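Long-range contacts in tryptophanyl-tRNA synthetase (Thermus thermophilus, PDB 2EL7), which probably catalyses the ATP-dependent attachment of tryptophan to its cognate tRNA, releasing AMP and diphosphate: residues Arg3-Gln9 with Asp36-Val42; Leu20-Gln25 with Leu179-Pro185; Glu31-Ala37 with Pro76-Thr80; Glu89-Leu93 with Met318-Arg322; Ile137-Lys141 with Thr172-Pro176. All blocks are in the same frame, centred on the assembly; numbering follows the deposited sequence.

In the fold
Contact 1 is the core of the set: it pairs strands 4-8 and 37-41 through backbone bonds. Contact 3 shares Asp36 and Ala37 with it and carries on to the entry of strand 80-83. There a buried backbone pairing is flanked by an exposed salt bridge. Contact 2 lies nearer the surface and ties helix 16-33, also used by contact 3, to the loop after strand 177-179 through side-chain amides. Contacts 4 and 5 are buried, with centres about 12 Å apart. Contact 5 is largely apolar, whereas contact 4 adds a salt bridge near the second subunit. The two touch through Lys141 and Glu320, and contact 5 meets contact 1 where Arg3 reaches Tyr140.

Contact 1 (Arg3-Gln9 with Asp36-Val42)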
# COMPACT_ATOMS: atom_id res chain seq x y z
N ARG A 3 1.91 23.11 -9.67
CA ARG A 3 1.42 22.58 -8.41
C ARG A 3 2.57 22.00 -7.64
O ARG A 3 3.34 21.20 -8.15
CB ARG A 3 0.36 21.51 -8.62
CG ARG A 3 -0.14 20.95 -7.30
CD ARG A 3 -1.30 20.02 -7.52
NE ARG A 3 -2.47 20.77 -7.94
CZ ARG A 3 -3.47 20.25 -8.64
NH1 ARG A 3 -4.48 21.01 -8.97
NH2 ARG A 3 -3.46 18.97 -9.03
N VAL A 4 2.68 22.42 -6.40
CA VAL A 4 3.75 21.97 -5.55
C VAL A 4 3.26 21.10 -4.40
O VAL A 4 2.20 21.34 -3.85
CB VAL A 4 4.54 23.19 -4.99
CG1 VAL A 4 5.53 22.74 -3.90
CG2 VAL A 4 5.30 23.86 -6.13
N LEU A 5 4.02 20.06 -4.07
CA LEU A 5 3.67 19.23 -2.94
C LEU A 5 4.82 19.31 -1.97
O LEU A 5 5.96 18.95 -2.31
CB LEU A 5 3.44 17.77 -3.33
CG LEU A 5 3.15 16.96 -2.04
CD1 LEU A 5 1.77 17.30 -1.47
CD2 LEU A 5 3.23 15.48 -2.32
N SER A 6 4.56 19.80 -0.77
CA SER A 6 5.61 19.91 0.25
C SER A 6 5.27 19.05 1.46
O SER A 6 4.19 19.16 2.03
CB SER A 6 5.81 21.37 0.66
OG SER A 6 6.10 22.19 -0.47
N GLY A 7 6.22 18.21 1.86
CA GLY A 7 6.02 17.33 3.00
C GLY A 7 6.42 17.92 4.33
O GLY A 7 7.54 18.43 4.49
N ILE A 8 5.50 17.85 5.29
CA ILE A 8 5.70 18.35 6.64
C ILE A 8 5.77 17.18 7.62
O ILE A 8 4.85 16.35 7.69
CB ILE A 8 4.53 19.28 7.04
CG1 ILE A 8 4.64 20.60 6.28
CG2 ILE A 8 4.52 19.52 8.57
CD1 ILE A 8 3.52 21.56 6.62
N GLN A 9 6.84 17.12 8.40
CA GLN A 9 6.95 16.02 9.37
C GLN A 9 5.91 16.19 10.48
O GLN A 9 5.62 17.30 10.93
CB GLN A 9 8.37 15.97 9.95
CG GLN A 9 9.40 15.62 8.89
CD GLN A 9 9.01 14.37 8.12
OE1 GLN A 9 8.63 13.35 8.72
NE2 GLN A 9 9.09 14.42 6.78
N ASP A 36 -2.86 25.87 -5.19
CA ASP A 36 -2.08 24.81 -5.79
C ASP A 36 -0.76 24.61 -5.10
O ASP A 36 0.16 23.99 -5.63
CB ASP A 36 -1.91 25.06 -7.28
CG ASP A 36 -3.08 24.51 -8.06
OD1 ASP A 36 -3.57 25.22 -8.97
OD2 ASP A 36 -3.52 23.37 -7.77
N ALA A 37 -0.66 25.16 -3.90
CA ALA A 37 0.53 24.95 -3.09
C ALA A 37 0.07 23.93 -2.05
O ALA A 37 -0.40 24.32 -0.99
CB ALA A 37 0.97 26.25 -2.40
N PHE A 38 0.14 22.64 -2.37
CA PHE A 38 -0.27 21.59 -1.43
C PHE A 38 0.75 21.33 -0.34
O PHE A 38 1.95 21.15 -0.61
CB PHE A 38 -0.53 20.28 -2.15
CG PHE A 38 -1.78 20.26 -2.97
CD1 PHE A 38 -2.40 19.06 -3.30
CD2 PHE A 38 -2.35 21.44 -3.42
CE1 PHE A 38 -3.55 19.04 -4.04
CE2 PHE A 38 -3.50 21.42 -4.17
CZ PHE A 38 -4.10 20.21 -4.48
N PHE A 39 0.28 21.29 0.90
CA PHE A 39 1.18 21.02 2.03
C PHE A 39 0.62 19.83 2.74
O PHE A 39 -0.50 19.88 3.25
CB PHE A 39 1.29 22.23 2.97
CG PHE A 39 1.97 23.43 2.33
CD1 PHE A 39 1.23 24.40 1.65
CD2 PHE A 39 3.36 23.59 2.44
CE1 PHE A 39 1.84 25.51 1.10
CE2 PHE A 39 4.00 24.71 1.88
CZ PHE A 39 3.25 25.68 1.21
N CYS A 40 1.40 18.75 2.77
CA CYS A 40 1.00 17.46 3.35
C CYS A 40 1.76 17.04 4.60
O CYS A 40 2.96 16.83 4.55
CB CYS A 40 1.15 16.38 2.26
SG CYS A 40 0.50 14.71 2.60
N ILE A 41 1.03 16.92 5.72
CA ILE A 41 1.61 16.49 6.98
C ILE A 41 1.70 14.96 6.84
O ILE A 41 0.69 14.26 6.91
CB ILE A 41 0.69 16.88 8.17
CG1 ILE A 41 0.69 18.41 8.35
CG2 ILE A 41 1.15 16.20 9.46
CD1 ILE A 41 -0.28 18.91 9.43
N VAL A 42 2.91 14.44 6.66
CA VAL A 42 3.06 13.00 6.45
C VAL A 42 3.05 12.09 7.68
O VAL A 42 4.06 11.46 8.00
CB VAL A 42 4.33 12.69 5.58
CG1 VAL A 42 4.14 13.24 4.19
CG2 VAL A 42 5.56 13.31 6.21
O HOH W 1 3.58 23.20 -1.25
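Strands 4-8 and 37-41 pair in parallel in a beta-alpha-beta unit, with helix 16-33 as the crossover. This is part of the Rossmann-like nucleotide-binding fold of class I synthetases, and Gln9 probably helps bind ATP. The backbone ladder runs from Val4 N, bonded to Asp36 O, to Val42 N, bonded to Ile8 O. Ile8 N to Cys40 O is 2.8 Å, with an N-H...O angle of 173°.

At its start Arg3 grips Asp36 side-on. Arg3 NE and NH1 both reach Asp36 OD2 at 2.8 Å, from the same face of the carboxylate. OD2 lies in the guanidinium plane, but the two flat groups are turned 42° apart. The extended start of the Arg3 chain lays CD over the middle of the Phe38 ring, 4.1 Å from its centroid, as a CH-pi contact. A bend at chi3 (-70°) then turns NE and NH1 to Asp36.

Leu5 CD1 packs on Phe38 CB at 3.8 Å and also touches Cys40 CB. On the other face of the sheet, Ser6 CB meets Phe39 CD2, and Ile8 CG2 meets Ile41 CG1. A water bonded to Ser6 OG donates to Phe38 O at 2.7 Å and lies over the Phe39 ring.

Helix 16-33 packs on Val4, Ser6 and Ile8. Helix 124-139 meets Leu5 and Cys40 on the opposite face; its Asp136, beside Cys40, probably binds tryptophan. Strand 80-83 continues the sheet beyond Phe39.

Contact 2 (Leu20-Gln25 with Leu179-Pro185)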
# COMPACT_ATOMS: atom_id res chain seq x y z
N LEU A 20 14.05 29.76 9.29
CA LEU A 20 14.89 30.54 8.39
C LEU A 20 15.12 29.91 7.01
O LEU A 20 15.48 30.61 6.06
CB LEU A 20 16.23 30.81 9.05
CG LEU A 20 16.08 31.76 10.24
CD1 LEU A 20 17.40 31.97 10.96
CD2 LEU A 20 15.54 33.08 9.70
N GLY A 21 14.92 28.60 6.90
CA GLY A 21 15.15 27.94 5.63
C GLY A 21 13.94 27.49 4.82
O GLY A 21 13.47 28.20 3.92
N ALA A 22 13.42 26.31 5.14
CA ALA A 22 12.30 25.73 4.42
C ALA A 22 10.98 26.46 4.53
O ALA A 22 10.27 26.61 3.54
CB ALA A 22 12.12 24.28 4.86
N ILE A 23 10.65 26.91 5.74
CA ILE A 23 9.39 27.59 5.97
C ILE A 23 9.31 28.89 5.19
O ILE A 23 8.28 29.20 4.58
CB ILE A 23 9.18 27.83 7.49
CG1 ILE A 23 8.93 26.50 8.20
CG2 ILE A 23 7.96 28.73 7.73
CD1 ILE A 23 8.78 26.61 9.68
N LYS A 24 10.38 29.66 5.22
CA LYS A 24 10.40 30.91 4.49
C LYS A 24 10.12 30.62 3.01
O LYS A 24 9.46 31.41 2.34
CB LYS A 24 11.76 31.61 4.65
CG LYS A 24 12.03 32.68 3.61
CD LYS A 24 13.18 33.60 4.03
CE LYS A 24 12.74 34.61 5.10
NZ LYS A 24 12.08 34.00 6.31
N GLN A 25 10.59 29.47 2.53
CA GLN A 25 10.37 29.13 1.13
C GLN A 25 8.94 28.66 0.88
O GLN A 25 8.33 29.00 -0.14
CB GLN A 25 11.37 28.07 0.69
CG GLN A 25 11.29 27.74 -0.79
CD GLN A 25 12.28 26.67 -1.20
OE1 GLN A 25 12.25 25.54 -0.69
NE2 GLN A 25 13.18 27.02 -2.13
N LEU A 179 12.96 21.01 -5.88
CA LEU A 179 13.17 22.44 -5.72
C LEU A 179 14.08 22.58 -4.51
O LEU A 179 13.65 22.33 -3.38
CB LEU A 179 11.86 23.19 -5.45
CG LEU A 179 11.94 24.68 -5.11
CD1 LEU A 179 12.57 25.44 -6.28
CD2 LEU A 179 10.54 25.24 -4.80
N LEU A 180 15.33 22.95 -4.75
CA LEU A 180 16.29 23.13 -3.67
C LEU A 180 16.13 24.54 -3.11
O LEU A 180 15.39 25.35 -3.65
CB LEU A 180 17.71 22.91 -4.17
CG LEU A 180 17.93 21.45 -4.57
CD1 LEU A 180 19.28 21.26 -5.23
CD2 LEU A 180 17.84 20.60 -3.34
N ASN A 181 16.86 24.82 -2.04
CA ASN A 181 16.78 26.10 -1.35
C ASN A 181 18.18 26.61 -0.95
O ASN A 181 18.48 26.80 0.25
CB ASN A 181 15.90 25.88 -0.11
CG ASN A 181 15.53 27.16 0.59
OD1 ASN A 181 15.42 28.22 -0.03
ND2 ASN A 181 15.30 27.07 1.90
N PRO A 182 19.05 26.85 -1.95
CA PRO A 182 20.43 27.32 -1.76
C PRO A 182 20.56 28.66 -1.03
O PRO A 182 21.50 28.87 -0.26
CB PRO A 182 20.96 27.39 -3.18
CG PRO A 182 19.75 27.86 -3.94
CD PRO A 182 18.65 26.98 -3.37
N GLU A 183 19.62 29.57 -1.28
CA GLU A 183 19.66 30.87 -0.63
C GLU A 183 19.38 30.82 0.88
O GLU A 183 19.57 31.82 1.57
CB GLU A 183 18.68 31.83 -1.32
CG GLU A 183 19.37 32.80 -2.27
CD GLU A 183 20.67 33.38 -1.68
OE1 GLU A 183 21.66 32.62 -1.58
OE2 GLU A 183 20.69 34.58 -1.32
N ALA A 184 18.95 29.67 1.38
CA ALA A 184 18.64 29.51 2.79
C ALA A 184 19.88 29.32 3.63
O ALA A 184 20.84 28.68 3.21
CB ALA A 184 17.71 28.34 3.00
N PRO A 185 19.88 29.86 4.84
CA PRO A 185 21.02 29.74 5.75
C PRO A 185 21.14 28.35 6.35
O PRO A 185 20.14 27.68 6.63
CB PRO A 185 20.70 30.78 6.83
CG PRO A 185 19.78 31.74 6.13
CD PRO A 185 18.90 30.84 5.35
O HOH W 2 14.05 23.24 -0.98
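The side chains of Gln25, on helix 16-33, and Asn181, in the loop after strand 177-179, run side by side and point opposite ways, their amide planes 38° apart. Each amide bonds to backbone beyond the other rather than to its neighbour. The Gln25 chain is fully extended, with CG anti to the backbone N (chi1 -175°), and this carries NE2 across to the loop. There Gln25 NE2 donates to Leu180 O at 3.2 Å, fairly straight at 162°. The acceptor lies in the Gln25 amide plane, but the donor stands above the carbonyl plane of Leu180. Gln25 NE2 is also 3.3 Å from Asn181 OD1, where the angle is too poor for a bond.

Asn181 ND2 points back to the helix and gives Gly21 O a weak bond of 3.0 Å. Gly21 lies in a wider pi-type turn at 20-23; its O also takes a weak bond from Gln25 N. Facing this turn, the loop makes a type I beta turn from Asn181 to Ala184, closed by Ala184 N to Asn181 O. The turn brings Ala184 CB to 3.7 Å from Gly21 CA. Pro185 CD rests against Leu20 O at 3.5 Å.

A water lies 2.6 Å from Leu179 O and 2.9 Å from Gln25 OE1 and bridges them. Leu20 and Pro185 pack on Tyr246 of helix 239-247. Leu20 lies beside Val187 and Leu180 beside Glu149, both probably ATP-binding residues.

Contact 3 (Glu31-Ala37 with Pro76-Thr80); sequences EKLGRDA and PEKVT
Arg35 lays its guanidinium along the loop 76-80, and Val79 O is held by two of its nitrogens. Arg35 NH1 donates to Val79 O at 3.0 Å and Arg35 NE at 3.2 Å, a side-on grip on one oxygen. The NH1 bond lies in the carbonyl plane, while NE stands above it. Bends at chi2 (89°) and chi3 (-120°) fold the Arg35 chain back over the loop. Glu77 O then lies over one face of the guanidinium.

The close part of the contact is the backbone where the two segments meet. Gly34 leaves the end of helix 16-33 with positive phi, and the chain turns toward strand 37-41. Val79 CA makes a CA-H...O contact of 3.3 Å with Gly34 O. Thr80 N gives a weak bond to Ala37 O, the beginning of the parallel pairing between strands 37-41 and 80-83. Ala37 CB and Val79 CG1 pack at 4.2 Å in the buried corner.

The solvent side is looser and depends on charge. Lys78 extends along the outside to Glu31, where NZ donates to OE1 at 2.8 Å. It meets the syn side of the carboxylate, 25° out of its plane. A water donates to Glu77 OE2 and takes only a weak bond from Arg35 NH2. The other oxygen of Glu77, OE1, turns to Tyr298 OH.

The chemistry thus changes from inside to outside. At Thr80 the segments pair main chain to main chain. Farther out Arg35 supplies donors to a loop carbonyl, and its NH2 lies close to Arg309 NH1, a like charge. The exposed salt bridge between Glu31 and Lys78 is probably weakened by solvent.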
# COMPACT_ATOMS: atom_id res chain seq x y z
N GLU A 31 2.45 32.20 -1.70
CA GLU A 31 2.08 33.50 -2.27
C GLU A 31 1.96 33.37 -3.79
O GLU A 31 1.11 34.00 -4.42
CB GLU A 31 3.16 34.56 -1.97
CG GLU A 31 3.40 34.81 -0.50
CD GLU A 31 2.33 35.66 0.11
OE1 GLU A 31 1.91 35.36 1.25
OE2 GLU A 31 1.89 36.63 -0.55
N LYS A 32 2.81 32.53 -4.36
CA LYS A 32 2.83 32.35 -5.79
C LYS A 32 1.80 31.36 -6.36
O LYS A 32 1.19 31.60 -7.42
CB LYS A 32 4.25 31.92 -6.20
CG LYS A 32 4.50 31.87 -7.69
CD LYS A 32 5.99 31.75 -7.98
CE LYS A 32 6.26 31.61 -9.48
NZ LYS A 32 5.75 32.75 -10.28
N LEU A 33 1.59 30.26 -5.65
CA LEU A 33 0.67 29.26 -6.17
C LEU A 33 -0.71 29.23 -5.54
O LEU A 33 -1.63 28.66 -6.11
CB LEU A 33 1.33 27.87 -6.10
CG LEU A 33 2.69 27.88 -6.81
CD1 LEU A 33 3.43 26.55 -6.59
CD2 LEU A 33 2.48 28.16 -8.29
N GLY A 34 -0.85 29.86 -4.39
CA GLY A 34 -2.15 29.90 -3.75
C GLY A 34 -2.63 28.52 -3.36
O GLY A 34 -1.96 27.83 -2.58
N ARG A 35 -3.78 28.11 -3.90
CA ARG A 35 -4.39 26.82 -3.57
C ARG A 35 -3.64 25.63 -4.16
O ARG A 35 -3.75 24.50 -3.69
CB ARG A 35 -5.84 26.81 -4.03
CG ARG A 35 -6.85 26.60 -2.94
CD ARG A 35 -7.36 27.85 -2.23
NE ARG A 35 -7.07 27.80 -0.80
CZ ARG A 35 -7.85 28.25 0.19
NH1 ARG A 35 -7.42 28.14 1.44
NH2 ARG A 35 -9.04 28.78 -0.04
N ASP A 36 -2.86 25.87 -5.19
CA ASP A 36 -2.08 24.81 -5.79
C ASP A 36 -0.76 24.61 -5.10
O ASP A 36 0.16 23.99 -5.63
CB ASP A 36 -1.91 25.06 -7.28
CG ASP A 36 -3.08 24.51 -8.06
OD1 ASP A 36 -3.57 25.22 -8.97
OD2 ASP A 36 -3.52 23.37 -7.77
N ALA A 37 -0.66 25.16 -3.90
CA ALA A 37 0.53 24.95 -3.09
C ALA A 37 0.07 23.93 -2.05
O ALA A 37 -0.40 24.32 -0.99
CB ALA A 37 0.97 26.25 -2.40
N PRO A 76 -3.86 28.95 5.68
CA PRO A 76 -5.01 28.17 5.20
C PRO A 76 -6.02 28.96 4.39
O PRO A 76 -6.89 28.37 3.78
CB PRO A 76 -5.61 27.60 6.47
CG PRO A 76 -4.48 27.71 7.50
CD PRO A 76 -3.87 29.01 7.15
N GLU A 77 -5.91 30.29 4.40
CA GLU A 77 -6.82 31.13 3.61
C GLU A 77 -6.28 31.24 2.19
O GLU A 77 -6.99 31.68 1.29
CB GLU A 77 -6.94 32.55 4.19
CG GLU A 77 -7.48 32.62 5.61
CD GLU A 77 -8.73 31.79 5.78
OE1 GLU A 77 -8.84 31.12 6.83
OE2 GLU A 77 -9.59 31.82 4.86
N LYS A 78 -5.02 30.87 2.01
CA LYS A 78 -4.35 30.93 0.72
C LYS A 78 -3.93 29.57 0.17
O LYS A 78 -4.11 29.32 -1.03
CB LYS A 78 -3.10 31.79 0.82
CG LYS A 78 -3.33 33.26 1.17
CD LYS A 78 -2.01 33.98 1.17
CE LYS A 78 -2.10 35.32 1.88
NZ LYS A 78 -0.72 35.84 2.13
N VAL A 79 -3.41 28.68 1.02
CA VAL A 79 -2.95 27.38 0.53
C VAL A 79 -3.85 26.17 0.78
O VAL A 79 -5.03 26.31 1.11
CB VAL A 79 -1.53 27.07 1.05
CG1 VAL A 79 -0.65 28.30 0.89
CG2 VAL A 79 -1.57 26.58 2.51
N THR A 80 -3.27 24.98 0.58
CA THR A 80 -4.01 23.72 0.77
C THR A 80 -3.21 22.82 1.67
O THR A 80 -2.26 22.20 1.24
CB THR A 80 -4.29 23.04 -0.59
OG1 THR A 80 -5.21 23.86 -1.31
CG2 THR A 80 -4.90 21.65 -0.43
O HOH W 3 -10.52 29.52 2.99

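Contact 4 (Glu89-Leu93 with Met318-Arg322)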
# COMPACT_ATOMS: atom_id res chain seq x y z
N GLU A 89 -6.49 7.37 -0.88
CA GLU A 89 -6.32 6.95 -2.26
C GLU A 89 -4.85 6.73 -2.63
O GLU A 89 -4.52 5.82 -3.38
CB GLU A 89 -6.87 8.01 -3.25
CG GLU A 89 -8.38 8.07 -3.50
CD GLU A 89 -9.16 8.61 -2.32
OE1 GLU A 89 -8.60 9.35 -1.49
OE2 GLU A 89 -10.36 8.29 -2.23
N HIS A 90 -3.94 7.55 -2.11
CA HIS A 90 -2.57 7.35 -2.51
C HIS A 90 -1.99 6.00 -2.11
O HIS A 90 -1.06 5.54 -2.77
CB HIS A 90 -1.65 8.52 -2.07
CG HIS A 90 -1.17 8.46 -0.65
ND1 HIS A 90 -1.94 8.86 0.42
CD2 HIS A 90 0.00 8.02 -0.14
CE1 HIS A 90 -1.26 8.67 1.54
NE2 HIS A 90 -0.08 8.16 1.23
N THR A 91 -2.52 5.36 -1.07
CA THR A 91 -1.99 4.04 -0.70
C THR A 91 -2.39 3.03 -1.73
O THR A 91 -1.82 1.96 -1.79
CB THR A 91 -2.48 3.46 0.71
OG1 THR A 91 -3.90 3.25 0.72
CG2 THR A 91 -2.06 4.37 1.84
N GLU A 92 -3.41 3.35 -2.52
CA GLU A 92 -3.86 2.44 -3.56
C GLU A 92 -2.95 2.61 -4.79
O GLU A 92 -2.52 1.63 -5.42
CB GLU A 92 -5.29 2.73 -3.92
CG GLU A 92 -5.83 1.78 -4.96
CD GLU A 92 -7.20 2.17 -5.43
OE1 GLU A 92 -7.83 2.99 -4.74
OE2 GLU A 92 -7.65 1.65 -6.48
N LEU A 93 -2.68 3.87 -5.12
CA LEU A 93 -1.80 4.20 -6.23
C LEU A 93 -0.45 3.59 -5.84
O LEU A 93 0.35 3.17 -6.69
CB LEU A 93 -1.67 5.72 -6.35
CG LEU A 93 -0.72 6.18 -7.45
CD1 LEU A 93 -1.11 5.47 -8.76
CD2 LEU A 93 -0.83 7.70 -7.61
N MET A 318 -7.06 8.79 -9.37
CA MET A 318 -7.23 7.37 -9.13
C MET A 318 -8.23 6.72 -10.12
O MET A 318 -8.12 5.54 -10.44
CB MET A 318 -7.65 7.14 -7.67
CG MET A 318 -7.37 5.73 -7.13
SD MET A 318 -5.58 5.33 -7.25
CE MET A 318 -5.60 3.91 -8.26
N GLU A 319 -9.21 7.48 -10.60
CA GLU A 319 -10.14 6.89 -11.55
C GLU A 319 -9.39 6.75 -12.85
O GLU A 319 -9.50 5.74 -13.53
CB GLU A 319 -11.38 7.77 -11.73
CG GLU A 319 -12.48 7.47 -10.72
CD GLU A 319 -13.65 8.42 -10.84
OE1 GLU A 319 -14.31 8.41 -11.91
OE2 GLU A 319 -13.91 9.19 -9.87
N GLU A 320 -8.63 7.78 -13.21
CA GLU A 320 -7.84 7.73 -14.42
C GLU A 320 -6.92 6.49 -14.40
O GLU A 320 -6.87 5.73 -15.37
CB GLU A 320 -7.03 9.01 -14.55
CG GLU A 320 -6.29 9.16 -15.84
CD GLU A 320 -5.43 10.41 -15.84
OE1 GLU A 320 -4.78 10.70 -16.88
OE2 GLU A 320 -5.41 11.09 -14.80
N VAL A 321 -6.21 6.27 -13.29
CA VAL A 321 -5.30 5.11 -13.17
C VAL A 321 -6.02 3.76 -13.22
O VAL A 321 -5.63 2.88 -13.96
CB VAL A 321 -4.45 5.17 -11.87
CG1 VAL A 321 -3.66 3.86 -11.69
CG2 VAL A 321 -3.48 6.35 -11.92
N ARG A 322 -7.09 3.60 -12.45
CA ARG A 322 -7.80 2.32 -12.45
C ARG A 322 -8.23 1.90 -13.87
O ARG A 322 -8.15 0.73 -14.25
CB ARG A 322 -9.02 2.38 -11.50
CG ARG A 322 -8.62 2.39 -10.03
CD ARG A 322 -9.76 2.21 -9.04
NE ARG A 322 -10.42 3.48 -8.82
CZ ARG A 322 -10.62 4.07 -7.65
NH1 ARG A 322 -11.23 5.24 -7.62
NH2 ARG A 322 -10.21 3.52 -6.51
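Glu92 OE2 is gripped from two sides of the assembly: weakly by Arg322 NH2, at 3.2 Å, and by Tyr44 OH of the second subunit. Glu92 OE1 lies 3.0 Å from Arg322 NH2 in a salt bridge, so one NH2 serves both oxygens. The Arg322 side chain lies across that of Glu92, with the carboxylate and guanidinium planes 42° apart. The Glu92 chain is extended, with CG anti to the backbone N (chi1 -178°), and this takes the carboxylate to the far helix.

Met318 packs against both members of the ion pair. Its CG sits over the centre of the Arg322 guanidinium, and its CE touches Glu92 OE2 at 3.5 Å. Met318 SD packs on Leu93 CB at 4.0 Å. Beyond it, Leu93 CD1 meets Val321 CG2 at 4.0 Å. Putting an alanine at Glu92 would probably leave the Arg322 charge without this mate and Tyr44 of the second subunit without its acceptor.

Segments 89-93 and 318-322, parts of helices 89-99 and 296-324, run 25° apart, their axes 10.8 Å at closest approach. Leu93 also packs on helix 124-139. Thr91 and Glu92 touch the second subunit, which places the contact at the dimer interface.

Contact 5 (Ile137-Lys141 with Thr172-Pro176)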
# COMPACT_ATOMS: atom_id res chain seq x y z
N ILE A 137 3.15 12.18 -4.25
CA ILE A 137 3.50 13.22 -5.20
C ILE A 137 2.68 13.15 -6.49
O ILE A 137 2.11 14.15 -6.94
CB ILE A 137 5.02 13.17 -5.57
CG1 ILE A 137 5.88 13.50 -4.35
CG2 ILE A 137 5.32 14.13 -6.71
CD1 ILE A 137 7.37 13.46 -4.61
N LEU A 138 2.58 11.95 -7.08
CA LEU A 138 1.85 11.83 -8.32
C LEU A 138 0.31 11.77 -8.24
O LEU A 138 -0.38 12.15 -9.20
CB LEU A 138 2.41 10.66 -9.11
CG LEU A 138 3.93 10.79 -9.30
CD1 LEU A 138 4.49 9.55 -10.04
CD2 LEU A 138 4.26 12.08 -10.06
N ILE A 139 -0.24 11.33 -7.11
CA ILE A 139 -1.71 11.26 -7.00
C ILE A 139 -2.32 12.66 -7.16
O ILE A 139 -3.49 12.80 -7.57
CB ILE A 139 -2.15 10.72 -5.64
CG1 ILE A 139 -3.62 10.30 -5.69
CG2 ILE A 139 -2.04 11.83 -4.57
CD1 ILE A 139 -3.82 8.88 -6.03
N TYR A 140 -1.53 13.69 -6.83
CA TYR A 140 -1.94 15.09 -6.89
C TYR A 140 -1.34 15.80 -8.10
O TYR A 140 -1.49 17.02 -8.26
CB TYR A 140 -1.51 15.84 -5.62
CG TYR A 140 -2.05 15.25 -4.32
CD1 TYR A 140 -1.18 14.80 -3.32
CD2 TYR A 140 -3.41 15.09 -4.13
CE1 TYR A 140 -1.68 14.18 -2.17
CE2 TYR A 140 -3.92 14.49 -3.01
CZ TYR A 140 -3.05 14.02 -2.03
OH TYR A 140 -3.59 13.29 -0.99
N LYS A 141 -0.65 15.02 -8.95
CA LYS A 141 -0.02 15.55 -10.15
C LYS A 141 0.86 16.74 -9.83
O LYS A 141 0.92 17.68 -10.61
CB LYS A 141 -1.07 15.97 -11.18
CG LYS A 141 -1.28 15.01 -12.35
CD LYS A 141 -2.24 13.89 -12.03
CE LYS A 141 -2.51 12.96 -13.23
NZ LYS A 141 -3.44 13.49 -14.27
N THR A 172 0.17 10.03 -18.32
CA THR A 172 -0.70 10.29 -17.18
C THR A 172 -0.14 11.22 -16.13
O THR A 172 -0.86 12.09 -15.61
CB THR A 172 -1.05 8.98 -16.47
OG1 THR A 172 -1.61 8.04 -17.40
CG2 THR A 172 -2.02 9.25 -15.36
N PHE A 173 1.14 11.04 -15.81
CA PHE A 173 1.79 11.80 -14.76
C PHE A 173 2.93 12.71 -15.19
O PHE A 173 3.67 12.40 -16.12
CB PHE A 173 2.36 10.84 -13.70
CG PHE A 173 1.33 9.99 -13.01
CD1 PHE A 173 1.25 8.63 -13.25
CD2 PHE A 173 0.50 10.54 -12.04
CE1 PHE A 173 0.37 7.82 -12.54
CE2 PHE A 173 -0.38 9.74 -11.32
CZ PHE A 173 -0.45 8.37 -11.57
N PRO A 174 3.10 13.84 -14.49
CA PRO A 174 4.18 14.78 -14.81
C PRO A 174 5.37 14.16 -14.14
O PRO A 174 5.20 13.32 -13.27
CB PRO A 174 3.75 16.06 -14.11
CG PRO A 174 3.09 15.49 -12.83
CD PRO A 174 2.22 14.40 -13.45
N GLU A 175 6.57 14.57 -14.53
CA GLU A 175 7.82 14.09 -13.93
C GLU A 175 8.20 15.20 -12.96
O GLU A 175 8.71 16.23 -13.37
CB GLU A 175 8.90 13.93 -14.99
CG GLU A 175 8.67 12.74 -15.91
CD GLU A 175 9.71 12.61 -16.99
OE1 GLU A 175 10.91 12.57 -16.66
OE2 GLU A 175 9.32 12.54 -18.18
N PRO A 176 7.94 15.02 -11.67
CA PRO A 176 8.29 16.08 -10.73
C PRO A 176 9.75 16.47 -10.67
O PRO A 176 10.63 15.64 -10.87
CB PRO A 176 7.77 15.55 -9.40
CG PRO A 176 7.85 14.09 -9.58
CD PRO A 176 7.37 13.86 -10.97
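The backbones of 137-141 and 172-176 come nearest at Lys141 and Phe173, whose CA atoms are 6.2 Å apart, and no clear hydrogen bond joins them. Helix 124-139 ends here in a Schellman motif. Lys141, with positive phi, is its C-prime residue; Ala142 N bonds back to Ile137 O, and Lys141 N to Leu138 O. The loop that leads into strand 177-179 packs over this helix end.

Leu138 is central to the packing. Its CB touches Phe173 CD2 at 3.5 Å, while Leu138 O stands at the edge of the Phe173 ring, 3.2 Å from CE2. With CG anti to the carbonyl carbon (chi1 -54°), Leu138 CD2 is directed to the prolines and meets Pro176 CD at 3.7 Å. CD2 also lies close to Pro174 O. Next to it in the helix, Ile137 CG2 packs against Pro176 CG at 3.8 Å.

The Phe173 ring has Thr172 CG2 over the centre of one face. It also packs edge-to-face with Phe165 of helix 153-169 and touches Leu93 of helix 89-99. An alanine in place of Phe173 would probably open a gap beside Leu138 CB and leave Phe165 without its aromatic partner.

Lys141 closes the outer side. Its chain bends at chi2 and chi4 and runs roughly perpendicular to both Phe173 and Pro174. The ammonium forms a salt bridge with Glu320 of helix 296-324, which also borders Thr172. Lower on the same chain, Lys141 CG rests against Pro174 CD at 3.7 Å.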